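Local coordinates for putative cell invasion protein with MAC/Perforin domain (Bacteroides thetaiotaomicron VPI-5482, PDB 3KK7), which is a membrane-attack complex/perforin (MACPF) family protein, possibly involved in cell invasion, whose precise role is not established, at residues A[190-193]-A[194-198]; A[199-202]-A[203-207]. One frame throughout, in Å; residues are numbered along the deposited sequence.

Interaction 1: residues A[190-193]-A[194-198]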
ATOM      1  N   GLU A 190      -2.688 -14.483  -9.270  1.00 26.37           N
ATOM      2  CA  GLU A 190      -2.648 -15.528  -8.248  1.00 27.43           C
ATOM      3  C   GLU A 190      -1.453 -15.369  -7.259  1.00 27.15           C
ATOM      4  O   GLU A 190      -1.559 -15.746  -6.097  1.00 26.77           O
ATOM      5  CB  GLU A 190      -2.684 -16.924  -8.872  1.00 27.57           C
ATOM      6  CG  GLU A 190      -1.508 -17.180  -9.759  1.00 31.88           C
ATOM      7  CD  GLU A 190      -1.551 -18.532 -10.438  1.00 37.17           C
ATOM      8  OE1 GLU A 190      -1.791 -19.561  -9.746  1.00 40.66           O
ATOM      9  OE2 GLU A 190      -1.305 -18.559 -11.667  1.00 40.31           O
ATOM     10  N   LEU A 191      -0.330 -14.807  -7.695  1.00 26.75           N
ATOM     11  CA  LEU A 191       0.789 -14.649  -6.761  1.00 26.60           C
ATOM     12  C   LEU A 191       0.511 -13.489  -5.799  1.00 26.90           C
ATOM     13  O   LEU A 191       0.962 -13.490  -4.661  1.00 27.19           O
ATOM     14  CB  LEU A 191       2.122 -14.484  -7.502  1.00 25.99           C
ATOM     15  CG  LEU A 191       2.526 -15.658  -8.429  1.00 25.81           C
ATOM     16  CD1 LEU A 191       3.943 -15.405  -8.999  1.00 22.02           C
ATOM     17  CD2 LEU A 191       2.437 -17.043  -7.724  1.00 22.42           C
ATOM     18  N   PHE A 192      -0.250 -12.499  -6.238  1.00 27.02           N
ATOM     19  CA  PHE A 192      -0.729 -11.485  -5.303  1.00 27.22           C
ATOM     20  C   PHE A 192      -1.732 -12.075  -4.281  1.00 27.29           C
ATOM     21  O   PHE A 192      -1.678 -11.731  -3.099  1.00 27.29           O
ATOM     22  CB  PHE A 192      -1.341 -10.312  -6.056  1.00 27.17           C
ATOM     23  CG  PHE A 192      -1.978  -9.303  -5.175  1.00 26.52           C
ATOM     24  CD1 PHE A 192      -1.205  -8.418  -4.463  1.00 28.70           C
ATOM     25  CD2 PHE A 192      -3.361  -9.238  -5.053  1.00 26.59           C
ATOM     26  CE1 PHE A 192      -1.817  -7.464  -3.614  1.00 28.15           C
ATOM     27  CE2 PHE A 192      -3.965  -8.302  -4.248  1.00 26.34           C
ATOM     28  CZ  PHE A 192      -3.200  -7.416  -3.521  1.00 27.35           C
ATOM     29  N   VAL A 193      -2.642 -12.938  -4.737  1.00 27.21           N
ATOM     30  CA  VAL A 193      -3.521 -13.662  -3.818  1.00 27.17           C
ATOM     31  C   VAL A 193      -2.682 -14.466  -2.851  1.00 27.55           C
ATOM     32  O   VAL A 193      -2.962 -14.470  -1.669  1.00 28.12           O
ATOM     33  CB  VAL A 193      -4.495 -14.600  -4.525  1.00 27.11           C
ATOM     34  CG1 VAL A 193      -5.270 -15.430  -3.496  1.00 25.66           C
ATOM     35  CG2 VAL A 193      -5.437 -13.783  -5.426  1.00 26.57           C
ATOM     36  N   ASP A 194      -1.630 -15.105  -3.340  1.00 27.89           N
ATOM     37  CA  ASP A 194      -0.712 -15.814  -2.461  1.00 28.20           C
ATOM     38  C   ASP A 194      -0.179 -14.932  -1.339  1.00 27.48           C
ATOM     39  O   ASP A 194      -0.174 -15.345  -0.193  1.00 27.01           O
ATOM     40  CB  ASP A 194       0.477 -16.383  -3.237  1.00 28.75           C
ATOM     41  CG  ASP A 194       1.440 -17.161  -2.343  1.00 30.21           C
ATOM     42  OD1 ASP A 194       1.124 -18.313  -1.998  1.00 33.04           O
ATOM     43  OD2 ASP A 194       2.510 -16.624  -1.987  1.00 33.03           O
ATOM     44  N   ALA A 195       0.282 -13.736  -1.682  1.00 27.25           N
ATOM     45  CA  ALA A 195       0.916 -12.840  -0.706  1.00 27.01           C
ATOM     46  C   ALA A 195      -0.119 -12.353   0.281  1.00 27.36           C
ATOM     47  O   ALA A 195       0.162 -12.209   1.469  1.00 28.20           O
ATOM     48  CB  ALA A 195       1.587 -11.697  -1.395  1.00 26.46           C
ATOM     49  N   LEU A 196      -1.341 -12.187  -0.206  1.00 27.60           N
ATOM     50  CA  LEU A 196      -2.461 -11.710   0.608  1.00 27.71           C
ATOM     51  C   LEU A 196      -2.785 -12.665   1.746  1.00 27.26           C
ATOM     52  O   LEU A 196      -3.023 -12.225   2.859  1.00 27.27           O
ATOM     53  CB  LEU A 196      -3.702 -11.522  -0.273  1.00 27.80           C
ATOM     54  CG  LEU A 196      -4.760 -10.489   0.126  1.00 29.13           C
ATOM     55  CD1 LEU A 196      -4.156  -9.059   0.164  1.00 28.65           C
ATOM     56  CD2 LEU A 196      -5.968 -10.571  -0.860  1.00 28.78           C
ATOM     57  N   TYR A 197      -2.802 -13.961   1.462  1.00 26.90           N
ATOM     58  CA  TYR A 197      -3.121 -14.953   2.480  1.00 27.16           C
ATOM     59  C   TYR A 197      -1.943 -15.695   3.102  1.00 27.17           C
ATOM     60  O   TYR A 197      -2.122 -16.309   4.138  1.00 27.59           O
ATOM     61  CB  TYR A 197      -4.144 -15.972   1.951  1.00 27.33           C
ATOM     62  CG  TYR A 197      -5.534 -15.402   1.952  1.00 26.72           C
ATOM     63  CD1 TYR A 197      -6.266 -15.343   3.125  1.00 25.51           C
ATOM     64  CD2 TYR A 197      -6.090 -14.863   0.801  1.00 26.75           C
ATOM     65  CE1 TYR A 197      -7.517 -14.773   3.153  1.00 26.88           C
ATOM     66  CE2 TYR A 197      -7.348 -14.304   0.817  1.00 26.43           C
ATOM     67  CZ  TYR A 197      -8.059 -14.257   1.998  1.00 27.48           C
ATOM     68  OH  TYR A 197      -9.321 -13.707   2.039  1.00 31.20           O
ATOM     69  N   ASN A 198      -0.758 -15.654   2.513  1.00 27.04           N
ATOM     70  CA  ASN A 198       0.346 -16.466   3.035  1.00 27.46           C
ATOM     71  C   ASN A 198       1.507 -15.696   3.630  1.00 27.69           C
ATOM     72  O   ASN A 198       2.475 -16.291   4.076  1.00 28.27           O
ATOM     73  CB  ASN A 198       0.845 -17.443   1.977  1.00 27.33           C
ATOM     74  CG  ASN A 198      -0.216 -18.445   1.580  1.00 28.25           C
ATOM     75  OD1 ASN A 198      -0.963 -18.946   2.421  1.00 27.93           O
ATOM     76  ND2 ASN A 198      -0.296 -18.734   0.296  1.00 30.13           N
TER
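The F192 ring is met one helical turn on by L196, whose CD1 comes within 4.1 Å of ring atom CZ. The methyl lies oblique to the ring, and the two side chains slant across each other. With CG anti to the backbone N (chi1 174°), the phenylalanine sends its ring along the helix to the leucine; the ring also packs edge-to-face with that of Y208. At the Y197 ring, the carbonyl oxygen of V193 sits by the edge, near the ring plane, 4.0 Å from CD2, while V193 CG1 makes a looser contact with the same atom. The Y197 ring packs edge-to-face with F355, and Y197 OH is hydrogen-bonded to E352, so an aromatic with a polar end suits a buried place. D194 and N198 pair on another side: N198 ND2 donates to D194 OD1 at 2.7 Å, with that oxygen close to the amide plane of N198 but the N-H arriving from above the carboxylate, 59° out of its plane. N198 OD1 is hydrogen-bonded to Y508 OH, and a partner at each end of the amide would hold its rotation. The amide N-H would probably stabilise the negative charge of the aspartate without neutralising it, while F192 and L196 pack toward helix 201-208 and V193 and Y197 against strand 499-504.

Interaction 2: residues A[199-202]-A[203-207]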
ATOM      1  N   SER A 199       1.396 -14.378   3.659  1.00 27.79           N
ATOM      2  CA  SER A 199       2.375 -13.536   4.309  1.00 27.23           C
ATOM      3  C   SER A 199       1.582 -12.426   5.008  1.00 26.75           C
ATOM      4  O   SER A 199       0.348 -12.370   4.897  1.00 26.40           O
ATOM      5  CB  SER A 199       3.398 -12.995   3.290  1.00 27.05           C
ATOM      6  OG  SER A 199       2.828 -12.067   2.387  1.00 27.27           O
ATOM      7  N   SER A 200       2.291 -11.593   5.763  1.00 25.69           N
ATOM      8  CA  SER A 200       1.661 -10.507   6.478  1.00 25.30           C
ATOM      9  C   SER A 200       1.550  -9.346   5.529  1.00 24.78           C
ATOM     10  O   SER A 200       2.277  -9.267   4.549  1.00 25.35           O
ATOM     11  CB  SER A 200       2.489 -10.097   7.697  1.00 25.35           C
ATOM     12  OG  SER A 200       3.744  -9.555   7.314  1.00 25.50           O
HETATM   13  N   MSE A 201       0.643  -8.434   5.812  1.00 24.17           N
HETATM   14  CA  MSE A 201       0.532  -7.241   5.011  1.00 23.70           C
HETATM   15  C   MSE A 201       1.890  -6.503   4.926  1.00 23.94           C
HETATM   16  O   MSE A 201       2.257  -5.944   3.862  1.00 23.71           O
HETATM   17  CB  MSE A 201      -0.570  -6.345   5.591  1.00 23.62           C
HETATM   18  CG  MSE A 201      -0.802  -5.025   4.832  1.00 23.75           C
HETATM   19 SE   MSE A 201      -1.296  -5.301   2.964  0.75 24.70          SE
HETATM   20  CE  MSE A 201      -2.869  -6.432   3.292  1.00 22.58           C
ATOM     21  N   VAL A 202       2.617  -6.478   6.051  1.00 23.65           N
ATOM     22  CA  VAL A 202       3.933  -5.882   6.092  1.00 23.48           C
ATOM     23  C   VAL A 202       4.827  -6.493   5.004  1.00 23.75           C
ATOM     24  O   VAL A 202       5.451  -5.765   4.229  1.00 22.55           O
ATOM     25  CB  VAL A 202       4.606  -6.018   7.494  1.00 23.84           C
ATOM     26  CG1 VAL A 202       6.149  -5.861   7.401  1.00 21.88           C
ATOM     27  CG2 VAL A 202       3.995  -5.002   8.495  1.00 23.91           C
ATOM     28  N   GLU A 203       4.861  -7.828   4.961  1.00 24.24           N
ATOM     29  CA  GLU A 203       5.677  -8.580   3.993  1.00 24.26           C
ATOM     30  C   GLU A 203       5.221  -8.351   2.542  1.00 24.58           C
ATOM     31  O   GLU A 203       6.045  -8.169   1.636  1.00 24.25           O
ATOM     32  CB  GLU A 203       5.667 -10.077   4.350  1.00 24.62           C
ATOM     33  CG  GLU A 203       6.735 -10.479   5.419  1.00 25.47           C
ATOM     34  CD  GLU A 203       6.429 -11.780   6.192  1.00 27.49           C
ATOM     35  OE1 GLU A 203       5.425 -12.474   5.891  1.00 29.09           O
ATOM     36  OE2 GLU A 203       7.204 -12.103   7.128  1.00 29.71           O
ATOM     37  N   LEU A 204       3.904  -8.333   2.341  1.00 24.97           N
ATOM     38  CA  LEU A 204       3.320  -8.092   1.045  1.00 25.20           C
ATOM     39  C   LEU A 204       3.750  -6.710   0.561  1.00 25.68           C
ATOM     40  O   LEU A 204       4.136  -6.555  -0.597  1.00 26.11           O
ATOM     41  CB  LEU A 204       1.785  -8.235   1.118  1.00 25.71           C
ATOM     42  CG  LEU A 204       0.897  -8.151  -0.152  1.00 25.76           C
ATOM     43  CD1 LEU A 204      -0.535  -8.640   0.143  1.00 24.68           C
ATOM     44  CD2 LEU A 204       0.885  -6.737  -0.764  1.00 24.69           C
HETATM   45  N   MSE A 205       3.742  -5.706   1.429  1.00 25.96           N
HETATM   46  CA  MSE A 205       4.142  -4.360   0.964  1.00 26.45           C
HETATM   47  C   MSE A 205       5.632  -4.275   0.689  1.00 26.67           C
HETATM   48  O   MSE A 205       6.058  -3.524  -0.180  1.00 26.74           O
HETATM   49  CB  MSE A 205       3.693  -3.244   1.904  1.00 25.72           C
HETATM   50  CG  MSE A 205       2.198  -3.120   1.948  1.00 26.67           C
HETATM   51 SE   MSE A 205       1.476  -2.083   3.434  0.75 28.27          SE
HETATM   52  CE  MSE A 205       1.958  -0.268   2.811  1.00 17.44           C
ATOM     53  N   GLN A 206       6.421  -5.049   1.407  1.00 27.46           N
ATOM     54  CA  GLN A 206       7.869  -5.053   1.164  1.00 28.48           C
ATOM     55  C   GLN A 206       8.188  -5.586  -0.223  1.00 28.16           C
ATOM     56  O   GLN A 206       9.052  -5.081  -0.918  1.00 29.05           O
ATOM     57  CB  GLN A 206       8.579  -5.949   2.147  1.00 28.60           C
ATOM     58  CG  GLN A 206       8.565  -5.474   3.537  1.00 32.07           C
ATOM     59  CD  GLN A 206       9.077  -6.537   4.530  1.00 38.35           C
ATOM     60  OE1 GLN A 206       9.246  -6.223   5.718  1.00 43.54           O
ATOM     61  NE2 GLN A 206       9.315  -7.789   4.061  1.00 38.25           N
ATOM     62  N   SER A 207       7.476  -6.621  -0.615  1.00 27.69           N
ATOM     63  CA  SER A 207       7.708  -7.251  -1.877  1.00 27.46           C
ATOM     64  C   SER A 207       7.053  -6.492  -3.060  1.00 27.19           C
ATOM     65  O   SER A 207       7.723  -6.245  -4.073  1.00 27.25           O
ATOM     66  CB  SER A 207       7.212  -8.685  -1.793  1.00 27.21           C
ATOM     67  OG  SER A 207       7.215  -9.201  -3.090  1.00 30.21           O
TER
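E203 folds back over the start of its own helix and meets S200 in a reciprocal pair of bonds. S200 OG accepts from E203 N at 3.1 Å, while E203 OE1 takes the S200 N-H at 3.3 Å; that second bond is long but straight (168°), and the N-H comes from above the carboxylate, 41° out of its plane. Serine suits the cap because its short side chain, with OG between the backbone N and the carbonyl carbon, reaches an amide of the first turn; OG is also bonded to E370 O. Glutamate suits its position because CG lies beside its own backbone N (chi1 -85°) and the extended chain then carries the carboxylate to S200 N, with OE1 3.3 Å from S199 CB as well. With an alanine at E203, the S200 N-H would probably be left without its carboxylate mate and the cap would keep one of its two bonds. Farther round the helix, the selenomethionines M201 and M205 slant across one another, CG of M201 lying 4.0 Å from SE of M205; their flexible chains fit against Y359. V202 crosses Q206 similarly, and V202 CG1 lies 3.5 Å from Q206 OE1. L204 N to S200 O, at 2.9 Å, is the first of the backbone bonds that follow. The arrangement is a capping box, the classic N-terminal motif of an alpha-helix, here opening helix 201-208.

How the interactions relate
Interactions 1 and 2 lie in series within the MACPF region, on the successive helices 190-198 and 201-208, their centres about 10 Å apart. Each has a buried side, with F192, V193, L196 and Y197 in interaction 1 and S200, M201, V202 and L204 in interaction 2, while E190, L191 and Q206 lie at the surface. They share an apolar seam: L204 CD1 approaches L196 CD1 to 3.6 Å. Their outer neighbours differ in part, since V193 and Y197 turn to strand 499-504 whereas M201 and M205 meet helix 353-363. Polar chemistry gathers toward the C-terminal end in interaction 1 and caps the N-terminus in interaction 2. S199 joins the two, its OG bonded to A195 O.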